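Local atomic coordinates of ULam111 (Flavobacterium sp., PDB entry 5WUT), a protein that probably hydrolyses the beta-glucan laminarin, cutting internal glycosidic bonds as a glycoside hydrolase of family 16 with a beta-jelly-roll fold. Residues 37-45 with 205-216; 18-26 with 71-79. One frame throughout, in Å; residues are numbered along the deposited sequence.

Contact 1: residues 37-45 with 205-216; sequences GNSERQLYT and NMAIGGNFGGPE
Gln42 reaches across to the end of strand 205-208 and takes the backbone N-H of Ile208 on its OE1, at 2.9 Å. The donor lies 42° out of the amide's carbonyl plane, so the bond misses the lone-pair direction. The bend about CB-CG (chi2 -71°) turns the amide this way, and Gln42 NE2 donates to Glu40 OE1 at 2.9 Å. That carboxylate rests on the methyl of Ala207. Next along, Arg41 N donates almost straight to Ile208 O (3.0 Å), and the extended arginine chain carries NH2 to Pro215 O. Water 2 links the arginine to the loop: it accepts from Arg41 NE and Gly210 N and donates to Pro215 O. Asn38 and Asn211 pair twice. Asn211 N meets Asn38 O at 2.7 Å, and Asn211 ND2 meets Asn38 OD1 at 3.0 Å with the two amides nearly coplanar, 21° apart. At the far end Asn205 ND2 donates to Tyr44 OH, while its OD1 accepts from Trp102 NE1. Segment 37-45 is thus tied to the end of jelly-roll strand 200-208 and on through short helix 210-213 to Pro215, whose main-chain groups are met partly by the backbone of Asn38 and Arg41, partly by the Gln42 and Arg41 side chains and water.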
loop_
_atom_site.group_PDB
_atom_site.type_symbol
_atom_site.label_atom_id
_atom_site.label_comp_id
_atom_site.label_asym_id
_atom_site.label_seq_id
_atom_site.Cartn_x
_atom_site.Cartn_y
_atom_site.Cartn_z
ATOM N N GLY A 37 -16.274 26.031 5.218
ATOM C CA GLY A 37 -17.027 24.908 5.742
ATOM C C GLY A 37 -16.346 24.250 6.922
ATOM O O GLY A 37 -16.942 23.416 7.601
ATOM N N ASN A 38 -15.106 24.641 7.190
ATOM C CA ASN A 38 -14.399 24.085 8.337
ATOM C C ASN A 38 -13.630 25.134 9.121
ATOM O O ASN A 38 -12.626 24.818 9.760
ATOM C CB ASN A 38 -13.411 23.016 7.879
ATOM C CG ASN A 38 -14.064 21.673 7.651
ATOM O OD1 ASN A 38 -14.513 21.024 8.597
ATOM N ND2 ASN A 38 -14.112 21.239 6.391
ATOM N N SER A 39 -14.130 26.368 9.114
ATOM C CA SER A 39 -13.569 27.438 9.934
ATOM C C SER A 39 -12.064 27.648 9.688
ATOM O O SER A 39 -11.296 27.918 10.606
ATOM C CB SER A 39 -13.827 27.137 11.414
ATOM O OG SER A 39 -13.782 28.319 12.180
ATOM N N GLU A 40 -11.653 27.503 8.435
ATOM C CA GLU A 40 -10.248 27.581 8.049
ATOM C C GLU A 40 -9.635 28.980 8.064
ATOM O O GLU A 40 -10.349 29.977 7.967
ATOM C CB GLU A 40 -10.099 26.941 6.670
ATOM C CG GLU A 40 -10.225 25.429 6.754
ATOM C CD GLU A 40 -10.466 24.784 5.424
ATOM O OE1 GLU A 40 -10.373 25.483 4.388
ATOM O OE2 GLU A 40 -10.730 23.553 5.411
ATOM N N ARG A 41 -8.310 29.038 8.209
ATOM C CA ARG A 41 -7.621 30.324 8.331
ATOM C C ARG A 41 -7.315 31.046 7.005
ATOM O O ARG A 41 -7.255 32.279 6.978
ATOM C CB ARG A 41 -6.305 30.157 9.096
ATOM C CG ARG A 41 -6.459 29.582 10.500
ATOM C CD ARG A 41 -5.188 29.744 11.296
ATOM N NE ARG A 41 -5.262 29.003 12.554
ATOM C CZ ARG A 41 -4.378 29.101 13.543
ATOM N NH1 ARG A 41 -3.347 29.941 13.460
ATOM N NH2 ARG A 41 -4.543 28.366 14.637
ATOM N N GLN A 42 -7.112 30.304 5.920
ATOM C CA GLN A 42 -6.564 30.915 4.707
ATOM C C GLN A 42 -7.559 31.687 3.856
ATOM O O GLN A 42 -8.747 31.366 3.805
ATOM C CB GLN A 42 -5.902 29.839 3.832
ATOM C CG GLN A 42 -6.886 29.005 3.004
ATOM C CD GLN A 42 -7.717 28.053 3.837
ATOM O OE1 GLN A 42 -7.288 27.620 4.908
ATOM N NE2 GLN A 42 -8.907 27.711 3.347
ATOM N N LEU A 43 -7.043 32.727 3.201
ATOM C CA LEU A 43 -7.694 33.288 2.033
ATOM C C LEU A 43 -7.070 32.623 0.827
ATOM O O LEU A 43 -5.846 32.506 0.737
ATOM C CB LEU A 43 -7.521 34.803 1.928
ATOM C CG LEU A 43 -8.069 35.673 3.042
ATOM C CD1 LEU A 43 -7.931 37.134 2.622
ATOM C CD2 LEU A 43 -9.510 35.320 3.311
ATOM N N TYR A 44 -7.907 32.178 -0.094
ATOM C CA TYR A 44 -7.396 31.593 -1.317
ATOM C C TYR A 44 -7.175 32.700 -2.344
ATOM O O TYR A 44 -7.975 33.641 -2.438
ATOM C CB TYR A 44 -8.352 30.533 -1.831
ATOM C CG TYR A 44 -8.321 29.235 -1.058
ATOM C CD1 TYR A 44 -7.131 28.554 -0.870
ATOM C CD2 TYR A 44 -9.486 28.678 -0.550
ATOM C CE1 TYR A 44 -7.096 27.348 -0.195
ATOM C CE2 TYR A 44 -9.457 27.471 0.134
ATOM C CZ TYR A 44 -8.261 26.816 0.299
ATOM O OH TYR A 44 -8.221 25.608 0.971
ATOM N N THR A 45 -6.073 32.598 -3.084
ATOM C CA THR A 45 -5.664 33.657 -4.002
ATOM C C THR A 45 -5.292 33.107 -5.363
ATOM O O THR A 45 -5.269 31.891 -5.555
ATOM C CB THR A 45 -4.443 34.414 -3.485
ATOM O OG1 THR A 45 -3.280 33.611 -3.687
ATOM C CG2 THR A 45 -4.587 34.769 -2.000
ATOM N N ASN A 205 -6.349 21.696 -3.466
ATOM C CA ASN A 205 -6.237 22.846 -2.571
ATOM C C ASN A 205 -5.300 22.557 -1.419
ATOM O O ASN A 205 -4.915 21.416 -1.178
ATOM C CB ASN A 205 -7.612 23.264 -2.026
ATOM C CG ASN A 205 -8.116 22.338 -0.948
ATOM O OD1 ASN A 205 -8.664 21.273 -1.244
ATOM N ND2 ASN A 205 -7.915 22.721 0.319
ATOM N N MET A 206 -4.931 23.602 -0.694
ATOM C CA MET A 206 -4.208 23.393 0.554
ATOM C C MET A 206 -4.769 24.336 1.608
ATOM O O MET A 206 -4.628 25.564 1.515
ATOM C CB MET A 206 -2.701 23.580 0.367
ATOM C CG MET A 206 -1.923 23.535 1.686
ATOM S SD MET A 206 -0.134 23.314 1.553
ATOM C CE MET A 206 0.269 24.444 0.222
ATOM N N ALA A 207 -5.476 23.763 2.574
ATOM C CA ALA A 207 -6.055 24.537 3.664
ATOM C C ALA A 207 -5.107 24.645 4.877
ATOM O O ALA A 207 -4.119 23.919 4.997
ATOM C CB ALA A 207 -7.380 23.938 4.082
ATOM N N ILE A 208 -5.408 25.598 5.754
ATOM C CA ILE A 208 -4.616 25.859 6.944
ATOM C C ILE A 208 -5.521 25.917 8.165
ATOM O O ILE A 208 -6.468 26.701 8.195
ATOM C CB ILE A 208 -3.853 27.193 6.827
ATOM C CG1 ILE A 208 -2.852 27.106 5.675
ATOM C CG2 ILE A 208 -3.175 27.541 8.172
ATOM C CD1 ILE A 208 -2.292 28.461 5.239
ATOM N N GLY A 209 -5.259 25.052 9.142
ATOM C CA GLY A 209 -6.029 25.049 10.379
ATOM C C GLY A 209 -7.466 24.620 10.196
ATOM O O GLY A 209 -7.766 23.856 9.290
ATOM N N GLY A 210 -8.357 25.106 11.060
ATOM C CA GLY A 210 -9.749 24.729 10.939
ATOM C C GLY A 210 -10.163 23.448 11.638
ATOM O O GLY A 210 -9.366 22.801 12.330
ATOM N N ASN A 211 -11.419 23.074 11.416
ATOM C CA ASN A 211 -12.046 21.975 12.126
ATOM C C ASN A 211 -11.402 20.627 11.809
ATOM O O ASN A 211 -11.363 19.738 12.660
ATOM C CB ASN A 211 -13.537 21.948 11.741
ATOM C CG ASN A 211 -14.277 20.727 12.276
ATOM O OD1 ASN A 211 -14.202 20.422 13.457
ATOM N ND2 ASN A 211 -15.024 20.053 11.403
ATOM N N PHE A 212 -10.820 20.490 10.628
ATOM C CA PHE A 212 -10.212 19.214 10.276
ATOM C C PHE A 212 -8.687 19.275 10.255
ATOM O O PHE A 212 -8.007 18.397 10.793
ATOM C CB PHE A 212 -10.760 18.718 8.933
ATOM C CG PHE A 212 -10.386 17.296 8.625
ATOM C CD1 PHE A 212 -9.352 17.007 7.743
ATOM C CD2 PHE A 212 -11.058 16.247 9.233
ATOM C CE1 PHE A 212 -9.002 15.692 7.469
ATOM C CE2 PHE A 212 -10.712 14.927 8.964
ATOM C CZ PHE A 212 -9.682 14.651 8.081
ATOM N N GLY A 213 -8.137 20.310 9.633
ATOM C CA GLY A 213 -6.697 20.432 9.542
ATOM C C GLY A 213 -6.058 20.909 10.825
ATOM O O GLY A 213 -4.872 20.684 11.059
ATOM N N GLY A 214 -6.852 21.554 11.672
ATOM C CA GLY A 214 -6.330 22.069 12.923
ATOM C C GLY A 214 -7.071 21.520 14.125
ATOM O O GLY A 214 -7.374 20.329 14.180
ATOM N N PRO A 215 -7.429 22.405 15.067
ATOM C CA PRO A 215 -7.340 23.868 14.908
ATOM C C PRO A 215 -5.956 24.470 15.139
ATOM O O PRO A 215 -5.721 25.610 14.726
ATOM C CB PRO A 215 -8.301 24.383 15.979
ATOM C CG PRO A 215 -8.249 23.332 17.043
ATOM C CD PRO A 215 -8.158 22.023 16.288
ATOM N N GLU A 216 -5.054 23.728 15.775
ATOM C CA GLU A 216 -3.717 24.238 16.041
ATOM C C GLU A 216 -2.870 24.339 14.789
ATOM O O GLU A 216 -2.866 23.428 13.960
ATOM C CB GLU A 216 -3.000 23.361 17.066
ATOM C CG GLU A 216 -3.640 23.407 18.438
ATOM C CD GLU A 216 -3.879 24.826 18.927
ATOM O OE1 GLU A 216 -2.956 25.670 18.827
ATOM O OE2 GLU A 216 -5.001 25.101 19.402
HETATM O O HOH W 1 -9.818 22.437 8.455
HETATM O O HOH W 2 -7.409 27.152 12.887
HETATM O O HOH W 3 -2.420 27.577 16.775
#

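Contact 2: residues 18-26 with 71-79; sequences LDTKNWNFE and RITTQGKKE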
loop_
_atom_site.group_PDB
_atom_site.type_symbol
_atom_site.label_atom_id
_atom_site.label_comp_id
_atom_site.label_asym_id
_atom_site.label_seq_id
_atom_site.Cartn_x
_atom_site.Cartn_y
_atom_site.Cartn_z
ATOM N N LEU A 18 -1.302 28.204 -15.293
ATOM C CA LEU A 18 -2.446 27.313 -15.177
ATOM C C LEU A 18 -3.399 27.558 -16.335
ATOM O O LEU A 18 -3.704 28.700 -16.655
ATOM C CB LEU A 18 -3.160 27.548 -13.845
ATOM C CG LEU A 18 -4.194 26.517 -13.403
ATOM C CD1 LEU A 18 -3.488 25.226 -13.044
ATOM C CD2 LEU A 18 -4.952 27.048 -12.191
ATOM N N ASP A 19 -3.868 26.489 -16.969
ATOM C CA ASP A 19 -4.786 26.636 -18.096
ATOM C C ASP A 19 -6.208 26.915 -17.605
ATOM O O ASP A 19 -6.895 26.008 -17.145
ATOM C CB ASP A 19 -4.766 25.375 -18.973
ATOM C CG ASP A 19 -5.567 25.538 -20.269
ATOM O OD1 ASP A 19 -6.314 26.527 -20.434
ATOM O OD2 ASP A 19 -5.429 24.656 -21.143
ATOM N N THR A 20 -6.662 28.162 -17.715
ATOM C CA THR A 20 -7.980 28.521 -17.188
ATOM C C THR A 20 -9.139 28.086 -18.084
ATOM O O THR A 20 -10.301 28.287 -17.741
ATOM C CB THR A 20 -8.084 30.045 -16.910
ATOM O OG1 THR A 20 -7.731 30.773 -18.090
ATOM C CG2 THR A 20 -7.140 30.428 -15.790
ATOM N N LYS A 21 -8.829 27.456 -19.210
ATOM C CA LYS A 21 -9.865 26.805 -19.993
ATOM C C LYS A 21 -10.272 25.500 -19.317
ATOM O O LYS A 21 -11.369 24.990 -19.538
ATOM C CB LYS A 21 -9.394 26.536 -21.419
ATOM C CG LYS A 21 -9.105 27.790 -22.211
ATOM C CD LYS A 21 -10.344 28.652 -22.340
ATOM C CE LYS A 21 -10.089 29.847 -23.254
ATOM N NZ LYS A 21 -9.092 29.514 -24.307
ATOM N N ASN A 22 -9.377 24.974 -18.487
ATOM C CA ASN A 22 -9.664 23.739 -17.756
ATOM C C ASN A 22 -9.826 23.950 -16.252
ATOM O O ASN A 22 -10.436 23.110 -15.587
ATOM C CB ASN A 22 -8.572 22.711 -18.014
ATOM C CG ASN A 22 -8.604 22.193 -19.436
ATOM O OD1 ASN A 22 -9.646 22.234 -20.091
ATOM N ND2 ASN A 22 -7.474 21.706 -19.915
ATOM N N TRP A 23 -9.298 25.062 -15.720
ATOM C CA TRP A 23 -9.290 25.297 -14.265
ATOM C C TRP A 23 -9.967 26.592 -13.856
ATOM O O TRP A 23 -9.836 27.624 -14.527
ATOM C CB TRP A 23 -7.858 25.316 -13.714
ATOM C CG TRP A 23 -7.192 23.974 -13.798
ATOM C CD1 TRP A 23 -6.374 23.523 -14.799
ATOM C CD2 TRP A 23 -7.313 22.900 -12.863
ATOM N NE1 TRP A 23 -5.973 22.232 -14.544
ATOM C CE2 TRP A 23 -6.530 21.827 -13.357
ATOM C CE3 TRP A 23 -7.994 22.744 -11.651
ATOM C CZ2 TRP A 23 -6.424 20.604 -12.689
ATOM C CZ3 TRP A 23 -7.879 21.536 -10.974
ATOM C CH2 TRP A 23 -7.098 20.481 -11.495
ATOM N N ASN A 24 -10.665 26.531 -12.726
ATOM C CA ASN A 24 -11.193 27.717 -12.058
ATOM C C ASN A 24 -10.386 27.986 -10.816
ATOM O O ASN A 24 -9.843 27.049 -10.212
ATOM C CB ASN A 24 -12.639 27.523 -11.629
ATOM C CG ASN A 24 -13.502 26.987 -12.722
ATOM O OD1 ASN A 24 -13.778 27.672 -13.694
ATOM N ND2 ASN A 24 -13.937 25.741 -12.576
ATOM N N PHE A 25 -10.331 29.248 -10.401
ATOM C CA PHE A 25 -9.904 29.554 -9.038
ATOM C C PHE A 25 -11.114 29.695 -8.130
ATOM O O PHE A 25 -12.116 30.321 -8.497
ATOM C CB PHE A 25 -9.083 30.848 -8.969
ATOM C CG PHE A 25 -7.766 30.766 -9.658
ATOM C CD1 PHE A 25 -6.641 30.302 -8.989
ATOM C CD2 PHE A 25 -7.643 31.158 -10.980
ATOM C CE1 PHE A 25 -5.422 30.232 -9.620
ATOM C CE2 PHE A 25 -6.417 31.094 -11.620
ATOM C CZ PHE A 25 -5.308 30.630 -10.946
ATOM N N GLU A 26 -11.017 29.140 -6.930
ATOM C CA GLU A 26 -11.951 29.523 -5.883
ATOM C C GLU A 26 -11.159 30.438 -4.953
ATOM O O GLU A 26 -10.006 30.153 -4.620
ATOM C CB GLU A 26 -12.542 28.281 -5.195
ATOM C CG GLU A 26 -13.465 27.516 -6.168
ATOM C CD GLU A 26 -14.312 26.422 -5.535
ATOM O OE1 GLU A 26 -15.232 25.907 -6.216
ATOM O OE2 GLU A 26 -14.057 26.057 -4.375
ATOM N N ARG A 71 -6.733 27.260 -4.156
ATOM C CA ARG A 71 -7.778 26.262 -4.353
ATOM C C ARG A 71 -8.299 26.379 -5.781
ATOM O O ARG A 71 -8.831 27.423 -6.172
ATOM C CB ARG A 71 -8.912 26.470 -3.342
ATOM C CG ARG A 71 -10.102 25.515 -3.520
ATOM C CD ARG A 71 -11.012 25.604 -2.303
ATOM N NE ARG A 71 -12.295 24.952 -2.540
ATOM C CZ ARG A 71 -12.999 24.336 -1.591
ATOM N NH1 ARG A 71 -12.539 24.281 -0.350
ATOM N NH2 ARG A 71 -14.161 23.774 -1.888
ATOM N N ILE A 72 -8.140 25.312 -6.560
ATOM C CA ILE A 72 -8.552 25.328 -7.957
ATOM C C ILE A 72 -9.435 24.126 -8.246
ATOM O O ILE A 72 -9.297 23.085 -7.601
ATOM C CB ILE A 72 -7.337 25.340 -8.904
ATOM C CG1 ILE A 72 -6.360 24.198 -8.592
ATOM C CG2 ILE A 72 -6.595 26.674 -8.794
ATOM C CD1 ILE A 72 -5.302 24.027 -9.692
ATOM N N THR A 73 -10.360 24.286 -9.190
ATOM C CA THR A 73 -11.262 23.200 -9.577
ATOM C C THR A 73 -11.390 23.105 -11.081
ATOM O O THR A 73 -11.059 24.049 -11.798
ATOM C CB THR A 73 -12.684 23.378 -9.042
ATOM O OG1 THR A 73 -13.404 24.298 -9.885
ATOM C CG2 THR A 73 -12.669 23.900 -7.625
ATOM N N THR A 74 -11.911 21.983 -11.562
ATOM C CA THR A 74 -12.230 21.877 -12.991
ATOM C C THR A 74 -13.733 21.934 -13.247
ATOM O O THR A 74 -14.201 21.526 -14.303
ATOM C CB THR A 74 -11.663 20.586 -13.618
ATOM O OG1 THR A 74 -12.307 19.440 -13.046
ATOM C CG2 THR A 74 -10.168 20.498 -13.422
ATOM N N GLN A 75 -14.491 22.463 -12.288
ATOM C CA GLN A 75 -15.950 22.516 -12.401
ATOM C C GLN A 75 -16.414 23.144 -13.713
ATOM O O GLN A 75 -16.000 24.246 -14.048
ATOM C CB GLN A 75 -16.556 23.297 -11.234
ATOM C CG GLN A 75 -18.078 23.240 -11.211
ATOM C CD GLN A 75 -18.671 23.980 -10.024
ATOM O OE1 GLN A 75 -17.977 24.708 -9.318
ATOM N NE2 GLN A 75 -19.964 23.774 -9.788
ATOM N N GLY A 76 -17.279 22.433 -14.429
ATOM C CA GLY A 76 -17.843 22.922 -15.680
ATOM C C GLY A 76 -16.869 22.988 -16.842
ATOM O O GLY A 76 -17.223 23.479 -17.912
ATOM N N LYS A 77 -15.656 22.480 -16.641
ATOM C CA LYS A 77 -14.590 22.549 -17.646
ATOM C C LYS A 77 -13.970 21.200 -18.007
ATOM O O LYS A 77 -13.760 20.903 -19.180
ATOM C CB LYS A 77 -13.497 23.492 -17.165
ATOM C CG LYS A 77 -13.975 24.934 -17.127
ATOM C CD LYS A 77 -12.938 25.867 -16.554
ATOM C CE LYS A 77 -13.392 27.303 -16.779
ATOM N NZ LYS A 77 -12.406 28.252 -16.189
ATOM N N LYS A 78 -13.641 20.408 -16.991
ATOM C CA LYS A 78 -13.174 19.042 -17.215
ATOM C C LYS A 78 -13.863 18.135 -16.206
ATOM O O LYS A 78 -13.527 18.142 -15.020
ATOM C CB LYS A 78 -11.654 18.942 -17.097
ATOM C CG LYS A 78 -10.898 19.436 -18.338
ATOM C CD LYS A 78 -11.080 18.459 -19.497
ATOM C CE LYS A 78 -10.429 18.976 -20.785
ATOM N NZ LYS A 78 -11.198 20.079 -21.418
ATOM N N GLU A 79 -14.854 17.389 -16.671
ATOM C CA GLU A 79 -15.630 16.510 -15.798
ATOM C C GLU A 79 -15.686 15.104 -16.388
ATOM O O GLU A 79 -15.702 14.925 -17.614
ATOM C CB GLU A 79 -17.044 17.063 -15.569
ATOM C CG GLU A 79 -17.045 18.493 -15.010
ATOM C CD GLU A 79 -18.394 18.937 -14.463
ATOM O OE1 GLU A 79 -19.409 18.278 -14.765
ATOM O OE2 GLU A 79 -18.446 19.968 -13.729
HETATM O O HOH W 4 -12.734 22.833 -20.938
HETATM O O HOH W 5 -7.138 29.881 -5.292
HETATM O O HOH W 6 -15.455 25.757 -8.890
#
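Trp23 presents its indole to strand 71-73 in the jelly roll, where short strand 24-25 pairs antiparallel with the long strand 66-80. Two methyl groups clasp the six-membered ring: Ile72 CD1 covers one face, and Thr74 CG2 sits over the opposite face, 3.4 Å from the centroid and only 8° off the normal. The indole NE1 is hydrogen-bonded to Glu11 OE2. Ile72 also fills the hollow between Leu18 and Phe25: its CG2 lies 3.8 Å from Leu18 CD2 and 3.6 Å from Phe25 CD1. With CG1 between the backbone N and carbonyl carbon (chi1 53°), the isoleucine sends one branch to the tryptophan and the other to the phenylalanine. On the other side of the strands, Thr73 CG2 packs against the carboxylate of Glu26, whose OE2 makes a salt bridge with Arg71 NE. Asn24 lies across Thr73, its ND2 donating within the amide plane to both Thr73 OG1 and Gln75 O. Beyond the strand pair, the extended Lys77 chain runs over the carbonyl of Lys21 and places Lys77 NZ among three oxygens: Thr20 O at 2.6 Å, Asn24 OD1 at 2.9 Å and Trp23 O at 3.1 Å.

How the contacts relate
Strand 66-80 joins the two contacts: strand 24-25 of contact 2 pairs with it antiparallel, strand 42-44 of contact 1 parallel, and strand 200-208 antiparallel. The segments alternate along the chain, and the centres of the contacts lie about 21 Å apart. Nevertheless they touch directly. Arg71 of contact 2 packs against two residues of contact 1, with its CD 3.4 Å from Tyr44 CE2 and its CG 3.7 Å from Asn205 CB. Glu26 O likewise approaches Tyr44 CB at 3.3 Å. Strand 200-208 of contact 1 also pairs with strand 97-105, and that with strand 118-123, whose sequence EIDILE probably carries the catalytic acids, as in other family 16 enzymes.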